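Local coordinates for protein enolase (alpha proteobacterium BAL199, PDB 3UGV) that is an enolase-superfamily protein that binds magnesium in its barrel domain and probably catalyses a metal-assisted reaction through an enolate intermediate, at residues M223-Q228 with I275-Y280; H237-I242 with H267-P272; I250-V255 with D260-L265. One frame throughout, in Å; residues are numbered along the deposited sequence.

Interaction 1. Residues M223-Q228 with I275-Y280; sequences MVDFNQ and IGENFY. With MG (magnesium ion), chain B.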
# COMPACT_ATOMS: atom_id res chain seq x y z
N MET F 223 -26.64 -5.15 -21.26
CA MET F 223 -25.70 -4.20 -20.69
C MET F 223 -26.55 -3.10 -20.08
O MET F 223 -27.42 -2.54 -20.74
CB MET F 223 -24.80 -3.61 -21.78
CG MET F 223 -23.80 -4.57 -22.40
SD MET F 223 -24.55 -5.87 -23.42
CE MET F 223 -23.24 -6.10 -24.63
N VAL F 224 -26.33 -2.79 -18.83
CA VAL F 224 -27.16 -1.80 -18.18
C VAL F 224 -26.38 -0.51 -17.96
O VAL F 224 -25.24 -0.53 -17.49
CB VAL F 224 -27.73 -2.35 -16.86
CG1 VAL F 224 -27.90 -1.25 -15.81
CG2 VAL F 224 -29.05 -3.08 -17.12
N ASP F 225 -27.00 0.61 -18.32
CA ASP F 225 -26.37 1.92 -18.19
C ASP F 225 -27.22 2.85 -17.35
O ASP F 225 -28.40 3.06 -17.65
CB ASP F 225 -26.17 2.55 -19.57
CG ASP F 225 -25.17 3.71 -19.55
OD1 ASP F 225 -24.98 4.37 -18.50
OD2 ASP F 225 -24.58 3.95 -20.61
N PHE F 226 -26.63 3.42 -16.30
CA PHE F 226 -27.35 4.34 -15.43
C PHE F 226 -27.11 5.78 -15.82
O PHE F 226 -27.75 6.67 -15.29
CB PHE F 226 -26.91 4.17 -13.98
CG PHE F 226 -27.51 2.98 -13.30
CD1 PHE F 226 -28.75 3.07 -12.71
CD2 PHE F 226 -26.81 1.79 -13.20
CE1 PHE F 226 -29.31 1.99 -12.05
CE2 PHE F 226 -27.36 0.69 -12.55
CZ PHE F 226 -28.61 0.79 -11.98
N ASN F 227 -26.18 6.00 -16.73
CA ASN F 227 -25.84 7.35 -17.17
C ASN F 227 -25.53 8.33 -16.04
O ASN F 227 -26.02 9.45 -16.06
CB ASN F 227 -26.94 7.92 -18.07
CG ASN F 227 -26.96 7.26 -19.43
OD1 ASN F 227 -26.06 7.46 -20.24
ND2 ASN F 227 -27.99 6.45 -19.68
N GLN F 228 -24.73 7.90 -15.07
CA GLN F 228 -24.27 8.77 -14.00
C GLN F 228 -25.42 9.30 -13.14
O GLN F 228 -25.26 10.30 -12.46
CB GLN F 228 -23.53 9.98 -14.58
CG GLN F 228 -22.33 9.63 -15.42
CD GLN F 228 -21.62 10.88 -15.93
OE1 GLN F 228 -21.12 11.69 -15.15
NE2 GLN F 228 -21.59 11.04 -17.25
N ILE F 275 -16.91 1.62 -17.24
CA ILE F 275 -16.84 3.07 -17.39
C ILE F 275 -15.91 3.37 -18.55
O ILE F 275 -15.37 2.46 -19.18
CB ILE F 275 -16.29 3.80 -16.13
CG1 ILE F 275 -14.82 3.46 -15.91
CG2 ILE F 275 -17.13 3.49 -14.89
CD1 ILE F 275 -14.20 4.17 -14.69
N GLY F 276 -15.71 4.65 -18.83
CA GLY F 276 -14.74 5.01 -19.84
C GLY F 276 -15.21 5.97 -20.90
O GLY F 276 -14.39 6.67 -21.49
N GLU F 277 -16.51 6.04 -21.16
CA GLU F 277 -16.96 6.92 -22.23
C GLU F 277 -16.59 8.37 -21.95
O GLU F 277 -16.64 9.19 -22.84
CB GLU F 277 -18.45 6.79 -22.50
CG GLU F 277 -19.34 7.38 -21.43
CD GLU F 277 -20.79 6.99 -21.67
OE1 GLU F 277 -21.08 5.78 -21.56
OE2 GLU F 277 -21.61 7.88 -21.99
N ASN F 278 -16.22 8.67 -20.71
CA ASN F 278 -15.84 10.04 -20.33
C ASN F 278 -14.35 10.24 -20.03
O ASN F 278 -13.97 11.27 -19.49
CB ASN F 278 -16.65 10.50 -19.13
CG ASN F 278 -18.06 10.95 -19.52
OD1 ASN F 278 -18.25 12.03 -20.07
ND2 ASN F 278 -19.04 10.11 -19.22
N PHE F 279 -13.54 9.23 -20.36
CA PHE F 279 -12.08 9.35 -20.28
C PHE F 279 -11.58 10.38 -21.29
O PHE F 279 -11.71 10.19 -22.50
CB PHE F 279 -11.41 8.03 -20.64
CG PHE F 279 -11.53 6.97 -19.58
CD1 PHE F 279 -11.89 7.28 -18.28
CD2 PHE F 279 -11.25 5.64 -19.90
CE1 PHE F 279 -11.97 6.31 -17.33
CE2 PHE F 279 -11.35 4.66 -18.94
CZ PHE F 279 -11.70 5.00 -17.65
N TYR F 280 -10.97 11.46 -20.82
CA TYR F 280 -10.33 12.41 -21.73
C TYR F 280 -8.85 12.08 -21.91
O TYR F 280 -8.00 12.64 -21.22
CB TYR F 280 -10.55 13.85 -21.25
CG TYR F 280 -11.95 14.34 -21.53
CD1 TYR F 280 -12.28 14.89 -22.76
CD2 TYR F 280 -12.96 14.22 -20.56
CE1 TYR F 280 -13.56 15.32 -23.04
CE2 TYR F 280 -14.25 14.63 -20.83
CZ TYR F 280 -14.55 15.19 -22.07
OH TYR F 280 -15.83 15.61 -22.35
MG MG B . -23.09 4.87 -21.52
O HOH W 1 -24.10 6.67 -21.81
O HOH W 2 -23.47 4.69 -23.58
O HOH W 3 -22.84 5.55 -19.53

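Interaction 2. Residues H237-I242 with H267-P272; sequences HRTRQI and HDLKTP. With NI (nickel (II) ion), chain Y; MG (magnesium ion), chain X.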
# COMPACT_ATOMS: atom_id res chain seq x y z
N HIS F 237 -27.07 0.85 -2.96
CA HIS F 237 -28.33 0.16 -2.85
C HIS F 237 -28.79 -0.45 -4.18
O HIS F 237 -29.19 -1.62 -4.24
CB HIS F 237 -29.42 1.10 -2.31
CG HIS F 237 -29.21 1.49 -0.88
ND1 HIS F 237 -29.14 0.56 0.14
CD2 HIS F 237 -29.05 2.70 -0.30
CE1 HIS F 237 -28.95 1.18 1.28
NE2 HIS F 237 -28.89 2.48 1.05
N ARG F 238 -28.73 0.33 -5.25
CA ARG F 238 -29.34 -0.13 -6.49
C ARG F 238 -28.49 -1.12 -7.25
O ARG F 238 -29.03 -2.08 -7.82
CB ARG F 238 -29.73 1.04 -7.38
CG ARG F 238 -30.86 1.90 -6.82
CD ARG F 238 -30.98 3.08 -7.75
NE ARG F 238 -32.14 3.91 -7.51
CZ ARG F 238 -33.10 4.12 -8.39
NH1 ARG F 238 -33.05 3.53 -9.59
NH2 ARG F 238 -34.13 4.89 -8.07
N THR F 239 -27.17 -0.92 -7.28
CA THR F 239 -26.32 -1.89 -7.97
C THR F 239 -26.34 -3.22 -7.21
O THR F 239 -26.30 -4.27 -7.80
CB THR F 239 -24.87 -1.42 -8.19
OG1 THR F 239 -24.23 -1.23 -6.93
CG2 THR F 239 -24.82 -0.13 -9.05
N ARG F 240 -26.39 -3.16 -5.89
CA ARG F 240 -26.45 -4.39 -5.13
C ARG F 240 -27.72 -5.19 -5.51
O ARG F 240 -27.69 -6.42 -5.62
CB ARG F 240 -26.40 -4.09 -3.64
CG ARG F 240 -26.57 -5.32 -2.77
CD ARG F 240 -26.70 -4.93 -1.31
NE ARG F 240 -26.78 -6.10 -0.44
CZ ARG F 240 -26.85 -6.05 0.88
NH1 ARG F 240 -26.83 -4.88 1.52
NH2 ARG F 240 -26.93 -7.17 1.57
N GLN F 241 -28.82 -4.48 -5.73
CA GLN F 241 -30.09 -5.13 -6.01
C GLN F 241 -30.04 -5.89 -7.31
O GLN F 241 -30.76 -6.87 -7.47
CB GLN F 241 -31.22 -4.12 -6.12
CG GLN F 241 -31.75 -3.56 -4.84
CD GLN F 241 -32.91 -2.62 -5.12
OE1 GLN F 241 -33.77 -2.92 -5.95
NE2 GLN F 241 -32.92 -1.47 -4.45
N ILE F 242 -29.22 -5.44 -8.24
CA ILE F 242 -29.15 -6.08 -9.55
C ILE F 242 -27.92 -6.95 -9.78
O ILE F 242 -27.75 -7.51 -10.88
CB ILE F 242 -29.22 -5.07 -10.72
CG1 ILE F 242 -28.14 -4.01 -10.57
CG2 ILE F 242 -30.60 -4.44 -10.80
CD1 ILE F 242 -28.16 -3.00 -11.71
N HIS F 267 -15.44 -3.21 -6.08
CA HIS F 267 -15.12 -4.20 -5.07
C HIS F 267 -16.35 -4.95 -4.61
O HIS F 267 -16.34 -6.18 -4.56
CB HIS F 267 -14.42 -3.57 -3.87
CG HIS F 267 -14.28 -4.51 -2.71
ND1 HIS F 267 -15.25 -4.64 -1.73
CD2 HIS F 267 -13.30 -5.39 -2.40
CE1 HIS F 267 -14.86 -5.55 -0.85
NE2 HIS F 267 -13.68 -6.02 -1.23
N ASP F 268 -17.41 -4.21 -4.29
CA ASP F 268 -18.64 -4.82 -3.78
C ASP F 268 -19.41 -5.64 -4.83
O ASP F 268 -20.09 -6.60 -4.49
CB ASP F 268 -19.58 -3.76 -3.18
CG ASP F 268 -19.11 -3.25 -1.83
OD1 ASP F 268 -18.14 -3.82 -1.27
OD2 ASP F 268 -19.72 -2.28 -1.32
N LEU F 269 -19.33 -5.24 -6.09
CA LEU F 269 -20.14 -5.90 -7.12
C LEU F 269 -19.37 -7.04 -7.73
O LEU F 269 -18.20 -6.89 -8.09
CB LEU F 269 -20.48 -4.91 -8.24
CG LEU F 269 -21.41 -3.74 -7.93
CD1 LEU F 269 -21.37 -2.73 -9.08
CD2 LEU F 269 -22.85 -4.25 -7.68
N LYS F 270 -20.03 -8.18 -7.88
CA LYS F 270 -19.45 -9.30 -8.63
C LYS F 270 -19.56 -9.07 -10.13
O LYS F 270 -18.69 -9.47 -10.89
CB LYS F 270 -20.14 -10.60 -8.24
CG LYS F 270 -19.30 -11.53 -7.41
CD LYS F 270 -18.81 -10.88 -6.15
CE LYS F 270 -18.09 -11.92 -5.31
NZ LYS F 270 -18.92 -13.17 -5.17
N THR F 271 -20.64 -8.42 -10.55
CA THR F 271 -20.87 -8.10 -11.96
C THR F 271 -19.82 -7.09 -12.44
O THR F 271 -19.46 -6.18 -11.70
CB THR F 271 -22.31 -7.54 -12.16
OG1 THR F 271 -23.27 -8.55 -11.79
CG2 THR F 271 -22.56 -7.10 -13.59
N PRO F 272 -19.30 -7.25 -13.66
CA PRO F 272 -18.31 -6.26 -14.11
C PRO F 272 -18.85 -4.83 -14.10
O PRO F 272 -20.01 -4.58 -14.46
CB PRO F 272 -18.00 -6.71 -15.56
CG PRO F 272 -18.31 -8.18 -15.57
CD PRO F 272 -19.50 -8.32 -14.65
NI NI Y . -12.80 -8.18 -0.37
MG MG X . -16.32 -6.51 -8.71
O HOH W 4 -26.00 -8.76 -12.77
O HOH W 5 -15.37 -7.49 -7.17
O HOH W 6 -16.30 -8.41 -9.58
O HOH W 7 -17.01 -5.58 -10.42
O HOH W 8 -14.44 -6.17 -9.47

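Interaction 3. Residues I250-V255 with D260-L265; sequences IEEPVV and DGYAQL. With MG (magnesium ion), chain B.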
# COMPACT_ATOMS: atom_id res chain seq x y z
N ILE F 250 -22.60 -3.46 -15.65
CA ILE F 250 -23.27 -2.27 -15.13
C ILE F 250 -22.41 -1.03 -15.44
O ILE F 250 -21.22 -0.97 -15.10
CB ILE F 250 -23.48 -2.38 -13.62
CG1 ILE F 250 -24.39 -3.57 -13.31
CG2 ILE F 250 -24.06 -1.10 -13.05
CD1 ILE F 250 -24.34 -3.96 -11.85
N GLU F 251 -23.02 -0.03 -16.06
CA GLU F 251 -22.27 1.09 -16.62
C GLU F 251 -22.56 2.39 -15.90
O GLU F 251 -23.72 2.73 -15.68
CB GLU F 251 -22.61 1.22 -18.11
CG GLU F 251 -21.73 2.16 -18.90
CD GLU F 251 -22.12 2.17 -20.37
OE1 GLU F 251 -22.38 1.08 -20.95
OE2 GLU F 251 -22.17 3.27 -20.96
N GLU F 252 -21.47 3.09 -15.53
CA GLU F 252 -21.48 4.45 -14.94
C GLU F 252 -22.63 4.76 -13.99
O GLU F 252 -23.50 5.60 -14.29
CB GLU F 252 -21.42 5.52 -16.04
CG GLU F 252 -20.07 5.61 -16.73
CD GLU F 252 -19.96 6.81 -17.67
OE1 GLU F 252 -20.96 7.16 -18.34
OE2 GLU F 252 -18.85 7.40 -17.74
N PRO F 253 -22.65 4.10 -12.83
CA PRO F 253 -23.76 4.41 -11.93
C PRO F 253 -23.68 5.82 -11.33
O PRO F 253 -24.72 6.39 -11.03
CB PRO F 253 -23.64 3.35 -10.82
CG PRO F 253 -22.28 2.74 -10.99
CD PRO F 253 -21.90 2.90 -12.42
N VAL F 254 -22.47 6.36 -11.17
CA VAL F 254 -22.29 7.66 -10.51
C VAL F 254 -21.49 8.59 -11.40
O VAL F 254 -21.05 8.20 -12.47
CB VAL F 254 -21.59 7.54 -9.13
CG1 VAL F 254 -22.37 6.61 -8.22
CG2 VAL F 254 -20.15 7.07 -9.28
N VAL F 255 -21.31 9.83 -10.95
CA VAL F 255 -20.64 10.84 -11.76
C VAL F 255 -19.20 10.43 -12.12
O VAL F 255 -18.45 9.93 -11.28
CB VAL F 255 -20.65 12.23 -11.09
CG1 VAL F 255 -19.83 12.20 -9.82
CG2 VAL F 255 -20.12 13.27 -12.04
N ASP F 260 -12.93 7.28 -6.27
CA ASP F 260 -13.02 6.65 -4.95
C ASP F 260 -14.30 5.83 -4.85
O ASP F 260 -14.27 4.72 -4.35
CB ASP F 260 -12.97 7.68 -3.82
CG ASP F 260 -11.69 8.51 -3.84
OD1 ASP F 260 -10.57 7.94 -3.87
OD2 ASP F 260 -11.80 9.74 -3.85
N GLY F 261 -15.41 6.37 -5.36
CA GLY F 261 -16.69 5.67 -5.35
C GLY F 261 -16.70 4.48 -6.29
O GLY F 261 -17.20 3.41 -5.95
N TYR F 262 -16.13 4.66 -7.47
CA TYR F 262 -16.06 3.57 -8.44
C TYR F 262 -15.28 2.38 -7.89
O TYR F 262 -15.74 1.24 -7.99
CB TYR F 262 -15.50 4.07 -9.76
CG TYR F 262 -16.56 4.66 -10.66
CD1 TYR F 262 -17.72 3.95 -10.95
CD2 TYR F 262 -16.42 5.93 -11.21
CE1 TYR F 262 -18.71 4.48 -11.77
CE2 TYR F 262 -17.40 6.46 -12.02
CZ TYR F 262 -18.55 5.73 -12.30
OH TYR F 262 -19.53 6.26 -13.12
N ALA F 263 -14.12 2.64 -7.28
CA ALA F 263 -13.34 1.56 -6.67
C ALA F 263 -14.15 0.80 -5.61
O ALA F 263 -14.03 -0.41 -5.53
CB ALA F 263 -12.01 2.08 -6.07
N GLN F 264 -14.97 1.49 -4.82
CA GLN F 264 -15.80 0.83 -3.81
C GLN F 264 -16.86 -0.08 -4.44
O GLN F 264 -17.07 -1.22 -4.00
CB GLN F 264 -16.51 1.85 -2.90
CG GLN F 264 -15.59 2.62 -1.99
CD GLN F 264 -14.88 1.74 -0.99
OE1 GLN F 264 -15.52 1.01 -0.23
NE2 GLN F 264 -13.55 1.79 -0.99
N LEU F 265 -17.53 0.45 -5.46
CA LEU F 265 -18.57 -0.28 -6.19
C LEU F 265 -18.00 -1.51 -6.89
O LEU F 265 -18.61 -2.58 -6.91
CB LEU F 265 -19.20 0.64 -7.23
CG LEU F 265 -20.05 1.76 -6.64
CD1 LEU F 265 -20.51 2.71 -7.72
CD2 LEU F 265 -21.23 1.12 -5.90
MG MG B . -23.09 4.87 -21.52
O HOH W 2 -23.47 4.69 -23.58
O HOH W 1 -24.10 6.67 -21.81
O HOH W 3 -22.84 5.55 -19.53

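Interaction 1. Residues M223-Q228 with I275-Y280
Asp-225 and Glu-277 reach towards each other and meet at a magnesium ion, which Asp-225 OD2 binds at 2.0 Å and Glu-277 OE1 at 2.2 Å from roughly opposite sides. Their carboxylate planes stand 89° apart. Asp-225 brings its acid to the ion from the end of strand 221-225, with CG anti to the backbone N (chi1 -163°). Its other oxygen, OD1, faces back and takes the backbone N-H of Asn-227 at 2.7 Å, 32° out of the carboxylate plane on the anti side; this Asx turn ties the acid to the loop that follows. On the other segment a type I turn from Gly-276 to Phe-279 carries Glu-277. This ion-centred core is the tight part of the contact; Glu-251 of strand 249-251 and three waters complete the octahedron. Water 1 lies within hydrogen-bonding distance of both Asn-227 OD1, 2.6 Å, and Glu-277 OE2, 2.8 Å.

Away from the ion the segments are looser. The closest pair of CA atoms, in Asp-225 and Ile-275, is still 9.6 Å apart, and partly exposed Gln-228 merely passes Asn-278 and packs on His-116 of a neighbouring subunit. NE2 of Gln-228 and ND2 of Asn-278 come to 3.4 Å without a bond, since both are donors, and the amide planes are steeply inclined. Each amide is committed elsewhere: Gln-228 OE1 to the backbone N of Tyr-256, Asn-278 ND2 to Glu-252 OE2. What joins the segments is therefore metal coordination. Set between acids that would otherwise be likely to repel, the dication holds the end of strand 221-225 to the loop after strand 273-275, and its water ligands occupy positions that a substrate could take, as in relatives that use the metal to stabilise an enolate intermediate.

Interaction 2. Residues H237-I242 with H267-P272
Leu-269 lays its isobutyl group against Thr-239 where two outer helices of the (beta/alpha) barrel come together: helix 232-242 brings the threonine, and the leucine is the first residue to leave helical geometry at the end of helix 259-268. The two side chains cross at about a right angle. Leu-269 CB makes no close contact with the other segment itself, but it sends CG anti to the carbonyl carbon (chi1 -68°), towards the neighbouring helix. CG then comes to 3.9 Å from Thr-239 OG1. Beyond it both methyls meet the threonine, CD2 more closely: Leu-269 CD2 lies 3.4 Å from Thr-239 OG1 and 3.5 Å from its CB, while CD1 stays 3.8 Å from that CB. CD2 also lies 3.5 Å from the Thr-239 carbonyl O, so one methyl packs against side chain and backbone at once. Under this greasy cover the hydroxyl bonds to the carbonyl O of Ala-235 in its own helix.

The backbone of Leu-269 serves a different purpose. Its carbonyl O binds a second magnesium ion at 2.0 Å, with Arg-266 O and four waters completing the shell; three of those waters donate onward to the carbonyls of His-267, Lys-270 and Thr-271. Water 4 links the segments once more, donating to Ile-242 O at 2.9 Å and also to Thr-271 OG1. Arg-240 leads away to a neighbouring subunit, bonding to the backbone O of Asp-243 and forming a salt bridge with Asp-244 there. His-267 is likewise part of the assembly: its NE2 binds a nickel ion shared with His-267 of three other subunits. At the other ring nitrogen, Asp-268 OD1 accepts from His-267 ND1 at 3.0 Å, only 9° out of the ring plane.

Interaction 3. Residues I250-V255 with D260-L265
Tyr-262 reaches from helix 259-268 into the loop after strand 249-251, and Val-254 meets it twice. Val-254 CG2 sits over one ring face in a CH-pi contact, 3.9 Å from the ring centroid and 19° off the normal. It gets there because CG1 is anti to the carbonyl carbon (chi1 -57°), leaving CG2 between N and C. The phenol OH points at the carbonyl O of Val-254 in a weak hydrogen bond. Pro-253 comes in at the ring edge, CD to Tyr-262 CE1 3.6 Å, while Glu-252 CA lies near the ring plane beside the OH. With an alanine in place of Tyr-262, the ring and its CH-pi face would be gone, which would probably open a gap between the helix and Pro-253 and Val-254.

One helical turn on, Leu-265 slides past Pro-253 in the opposite direction, Leu-265 CD1 to Pro-253 CG 3.7 Å. Further out, Leu-273 and Ile-275 of the next strand back the tyrosine, and Met-232 and Ala-235 of helix 232-242 lie against Val-254. Glu-251, pointing away from the helix, binds magnesium through OE2 at 1.9 Å, while its OE1 forms a salt bridge with Lys-194. Strand 249-251, helix 259-268 and strand 273-275 form a beta-alpha-beta unit of the enolase-type barrel, with the metal at the first strand's C-terminal end.

How the interactions relate
Following the chain, strand 221-225 opens interaction 1, whose loop closes only at 275-280, after two further strands of the same parallel sheet. Helix 232-242 comes next and opens interaction 2, closed at 267-272; inside that loop, 250-255 and 260-265 form interaction 3 over the shortest separation. The three are therefore nested, not crossed. Ile-250 is central between them: its backbone N probably bonds to Pro-272 O, and its CD1 packs on Ile-242. Phe-226 touches Ile-242 as well, joining interactions 1 and 2. Interactions 1 and 3 share the magnesium at the strand ends, whereas interaction 2 ties outer helices together; all three also reach neighbouring subunits.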